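Local atomic coordinates of putative nitrite reductase NADPH (Small subunit) oxidoreductase protein (Vibrio parahaemolyticus RIMD 2210633, PDB entry 3C0D), a protein that probably serves as the small subunit of an NAD(P)H-dependent nitrite reductase in nitrate assimilation and has a Rieske-like fold. Residues Q76-K81 and H91-W96. Numbering follows the deposited sequence.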
ATOM      1  N   GLN A  76      -4.513  13.592   5.104  1.00 46.22           N
ATOM      2  CA  GLN A  76      -5.203  12.558   5.877  1.00 45.52           C
ATOM      3  C   GLN A  76      -4.332  11.303   6.047  1.00 44.89           C
ATOM      4  O   GLN A  76      -3.502  10.983   5.193  1.00 43.88           O
ATOM      5  CB  GLN A  76      -6.531  12.175   5.226  1.00 48.74           C
ATOM      6  CG  GLN A  76      -7.624  13.223   5.349  1.00 51.47           C
ATOM      7  CD  GLN A  76      -7.701  14.141   4.145  1.00 53.44           C
ATOM      8  OE1 GLN A  76      -7.869  13.683   3.018  1.00 55.43           O
ATOM      9  NE2 GLN A  76      -7.590  15.443   4.379  1.00 51.61           N
ATOM     10  N   HIS A  77      -4.522  10.597   7.158  1.00 44.16           N
ATOM     11  CA  HIS A  77      -3.743   9.393   7.445  1.00 42.74           C
ATOM     12  C   HIS A  77      -4.507   8.126   7.106  1.00 42.87           C
ATOM     13  O   HIS A  77      -5.653   7.945   7.511  1.00 42.71           O
ATOM     14  CB  HIS A  77      -3.347   9.367   8.919  1.00 41.87           C
ATOM     15  CG  HIS A  77      -2.337  10.409   9.283  1.00 43.17           C
ATOM     16  ND1 HIS A  77      -0.994  10.271   9.009  1.00 45.14           N
ATOM     17  CD2 HIS A  77      -2.477  11.627   9.857  1.00 44.41           C
ATOM     18  CE1 HIS A  77      -0.350  11.359   9.395  1.00 43.49           C
ATOM     19  NE2 HIS A  77      -1.227  12.197   9.912  1.00 44.68           N
ATOM     20  N   PHE A  78      -3.859   7.236   6.368  1.00 42.98           N
ATOM     21  CA  PHE A  78      -4.486   5.978   5.984  1.00 43.13           C
ATOM     22  C   PHE A  78      -3.694   4.768   6.467  1.00 44.04           C
ATOM     23  O   PHE A  78      -2.527   4.625   6.117  1.00 45.40           O
ATOM     24  CB  PHE A  78      -4.591   5.900   4.469  1.00 41.92           C
ATOM     25  CG  PHE A  78      -5.536   6.895   3.868  1.00 40.26           C
ATOM     26  CD1 PHE A  78      -6.882   6.581   3.707  1.00 39.20           C
ATOM     27  CD2 PHE A  78      -5.070   8.119   3.393  1.00 38.74           C
ATOM     28  CE1 PHE A  78      -7.757   7.471   3.069  1.00 39.13           C
ATOM     29  CE2 PHE A  78      -5.932   9.013   2.756  1.00 37.75           C
ATOM     30  CZ  PHE A  78      -7.278   8.685   2.593  1.00 38.12           C
ATOM     31  N   SER A  79      -4.331   3.897   7.250  1.00 43.69           N
ATOM     32  CA  SER A  79      -3.688   2.680   7.753  1.00 43.53           C
ATOM     33  C   SER A  79      -3.211   1.732   6.652  1.00 44.92           C
ATOM     34  O   SER A  79      -4.023   1.274   5.851  1.00 46.70           O
ATOM     35  CB  SER A  79      -4.657   1.894   8.615  1.00 42.23           C
ATOM     36  OG  SER A  79      -4.258   0.531   8.638  1.00 44.04           O
ATOM     37  N   LEU A  80      -1.920   1.398   6.635  1.00 45.96           N
ATOM     38  CA  LEU A  80      -1.381   0.484   5.618  1.00 47.73           C
ATOM     39  C   LEU A  80      -1.956  -0.933   5.695  1.00 49.58           C
ATOM     40  O   LEU A  80      -1.980  -1.659   4.692  1.00 50.70           O
ATOM     41  CB  LEU A  80       0.152   0.396   5.711  1.00 44.82           C
ATOM     42  CG  LEU A  80       0.964   1.656   5.392  1.00 44.06           C
ATOM     43  CD1 LEU A  80       2.443   1.324   5.440  1.00 43.84           C
ATOM     44  CD2 LEU A  80       0.586   2.199   4.019  1.00 42.26           C
ATOM     45  N   LYS A  81      -2.415  -1.331   6.876  1.00 51.73           N
ATOM     46  CA  LYS A  81      -2.967  -2.669   7.023  1.00 53.59           C
ATOM     47  C   LYS A  81      -4.412  -2.791   6.556  1.00 53.37           C
ATOM     48  O   LYS A  81      -4.726  -3.613   5.690  1.00 53.60           O
ATOM     49  CB  LYS A  81      -2.868  -3.145   8.472  1.00 54.39           C
ATOM     50  CG  LYS A  81      -3.440  -4.545   8.645  1.00 57.53           C
ATOM     51  CD  LYS A  81      -2.801  -5.506   7.629  1.00 60.91           C
ATOM     52  CE  LYS A  81      -3.626  -6.779   7.421  1.00 60.91           C
ATOM     53  NZ  LYS A  81      -3.085  -7.624   6.308  1.00 59.16           N
ATOM     54  N   HIS A  91     -13.766   7.285   4.758  1.00 61.91           N
ATOM     55  CA  HIS A  91     -12.810   6.890   3.722  1.00 59.65           C
ATOM     56  C   HIS A  91     -11.904   5.718   4.088  1.00 57.36           C
ATOM     57  O   HIS A  91     -11.440   5.596   5.219  1.00 56.48           O
ATOM     58  CB  HIS A  91     -11.980   8.103   3.318  1.00 59.70           C
ATOM     59  CG  HIS A  91     -12.742   9.079   2.480  1.00 60.15           C
ATOM     60  ND1 HIS A  91     -12.998   8.863   1.143  1.00 60.25           N
ATOM     61  CD2 HIS A  91     -13.358  10.243   2.798  1.00 59.06           C
ATOM     62  CE1 HIS A  91     -13.738   9.851   0.672  1.00 59.69           C
ATOM     63  NE2 HIS A  91     -13.970  10.701   1.657  1.00 60.26           N
ATOM     64  N   CYS A  92     -11.659   4.858   3.108  1.00 54.54           N
ATOM     65  CA  CYS A  92     -10.832   3.679   3.302  1.00 52.65           C
ATOM     66  C   CYS A  92     -10.189   3.315   1.963  1.00 50.54           C
ATOM     67  O   CYS A  92     -10.839   3.398   0.922  1.00 51.37           O
ATOM     68  CB  CYS A  92     -11.709   2.523   3.805  1.00 53.48           C
ATOM     69  SG  CYS A  92     -10.822   1.035   4.334  1.00 57.97           S
ATOM     70  N   LEU A  93      -8.916   2.926   1.980  1.00 47.36           N
ATOM     71  CA  LEU A  93      -8.219   2.563   0.748  1.00 45.09           C
ATOM     72  C   LEU A  93      -8.352   1.077   0.434  1.00 44.21           C
ATOM     73  O   LEU A  93      -8.382   0.237   1.339  1.00 44.19           O
ATOM     74  CB  LEU A  93      -6.728   2.904   0.845  1.00 45.11           C
ATOM     75  CG  LEU A  93      -6.246   4.336   1.088  1.00 45.01           C
ATOM     76  CD1 LEU A  93      -4.727   4.378   1.023  1.00 43.56           C
ATOM     77  CD2 LEU A  93      -6.834   5.254   0.051  1.00 46.35           C
ATOM     78  N   LYS A  94      -8.423   0.742  -0.850  1.00 42.01           N
ATOM     79  CA  LYS A  94      -8.527  -0.660  -1.228  1.00 41.46           C
ATOM     80  C   LYS A  94      -7.171  -1.302  -0.942  1.00 42.28           C
ATOM     81  O   LYS A  94      -6.119  -0.669  -1.105  1.00 40.10           O
ATOM     82  CB  LYS A  94      -8.899  -0.802  -2.710  1.00 39.67           C
ATOM     83  CG  LYS A  94      -9.120  -2.237  -3.146  1.00 37.59           C
ATOM     84  CD  LYS A  94      -9.669  -2.321  -4.558  1.00 38.34           C
ATOM     85  CE  LYS A  94      -9.898  -3.778  -4.992  1.00 38.00           C
ATOM     86  NZ  LYS A  94     -10.267  -3.937  -6.440  1.00 36.42           N
ATOM     87  N   THR A  95      -7.210  -2.558  -0.503  1.00 43.60           N
ATOM     88  CA  THR A  95      -6.006  -3.310  -0.155  1.00 45.40           C
ATOM     89  C   THR A  95      -5.826  -4.580  -0.971  1.00 45.11           C
ATOM     90  O   THR A  95      -6.785  -5.141  -1.483  1.00 46.95           O
ATOM     91  CB  THR A  95      -6.027  -3.726   1.323  1.00 47.19           C
ATOM     92  OG1 THR A  95      -7.274  -4.376   1.608  1.00 49.65           O
ATOM     93  CG2 THR A  95      -5.864  -2.511   2.227  1.00 48.55           C
ATOM     94  N   TRP A  96      -4.583  -5.031  -1.081  1.00 44.69           N
ATOM     95  CA  TRP A  96      -4.264  -6.255  -1.808  1.00 44.59           C
ATOM     96  C   TRP A  96      -3.359  -7.126  -0.940  1.00 44.19           C
ATOM     97  O   TRP A  96      -2.372  -6.639  -0.392  1.00 41.97           O
ATOM     98  CB  TRP A  96      -3.548  -5.929  -3.118  1.00 45.31           C
ATOM     99  CG  TRP A  96      -4.452  -5.468  -4.223  1.00 46.03           C
ATOM    100  CD1 TRP A  96      -4.957  -6.226  -5.243  1.00 45.64           C
ATOM    101  CD2 TRP A  96      -4.934  -4.138  -4.436  1.00 44.92           C
ATOM    102  NE1 TRP A  96      -5.717  -5.448  -6.079  1.00 45.32           N
ATOM    103  CE2 TRP A  96      -5.721  -4.161  -5.607  1.00 44.54           C
ATOM    104  CE3 TRP A  96      -4.774  -2.927  -3.752  1.00 46.16           C
ATOM    105  CZ2 TRP A  96      -6.350  -3.017  -6.112  1.00 44.07           C
ATOM    106  CZ3 TRP A  96      -5.401  -1.783  -4.255  1.00 48.39           C
ATOM    107  CH2 TRP A  96      -6.180  -1.841  -5.426  1.00 45.49           C
TER
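Phe-78 and Leu-93 meet in the smaller lobe of this Rieske-like fold, where strand 77-79, an outermost strand of a three-stranded antiparallel sheet, faces the chain returning through 91-96 to the larger sheet. No hydrogen bond joins the two segments; backbone bonds link Phe-78 to Val-69 and His-77 to Leu-86, and this contact rests on apolar side chains. Leu-93 can be followed outward from its CB, which points toward the strand. With its CG anti to the carbonyl carbon (chi1 -60°), the branch point is carried against the ring, and Leu-93 CG lies 3.5 Å from Phe-78 CD1. There the side chain forks. Methyl CD1 of Leu-93 reaches back to the root of the aromatic side chain, 3.8 Å from Phe-78 CB, while Leu-93 CD2 spreads over one face and makes a CH-pi contact, 4.1 Å from the centroid of the Phe-78 ring and 22° off its normal. A forked leucine suits this place because its two methyls meet both the stem and the ring of its partner, and a flat phenylalanine gives them a broad apolar surface. The two side chains cross at about a right angle. At the edge of the same ring, near its plane, His-91 CB comes within 4.3 Å of Phe-78 CE1. Met-55, in a loop, also touches Phe-78, while Val-43 of strand 39-47 touches Leu-93 and so ties the pair to the larger sheet. Farther along, threonine's beta-branch supplies a methyl close to the backbone: CG2 of Thr-95 lies 3.8 Å from the carbonyl O of Lys-81.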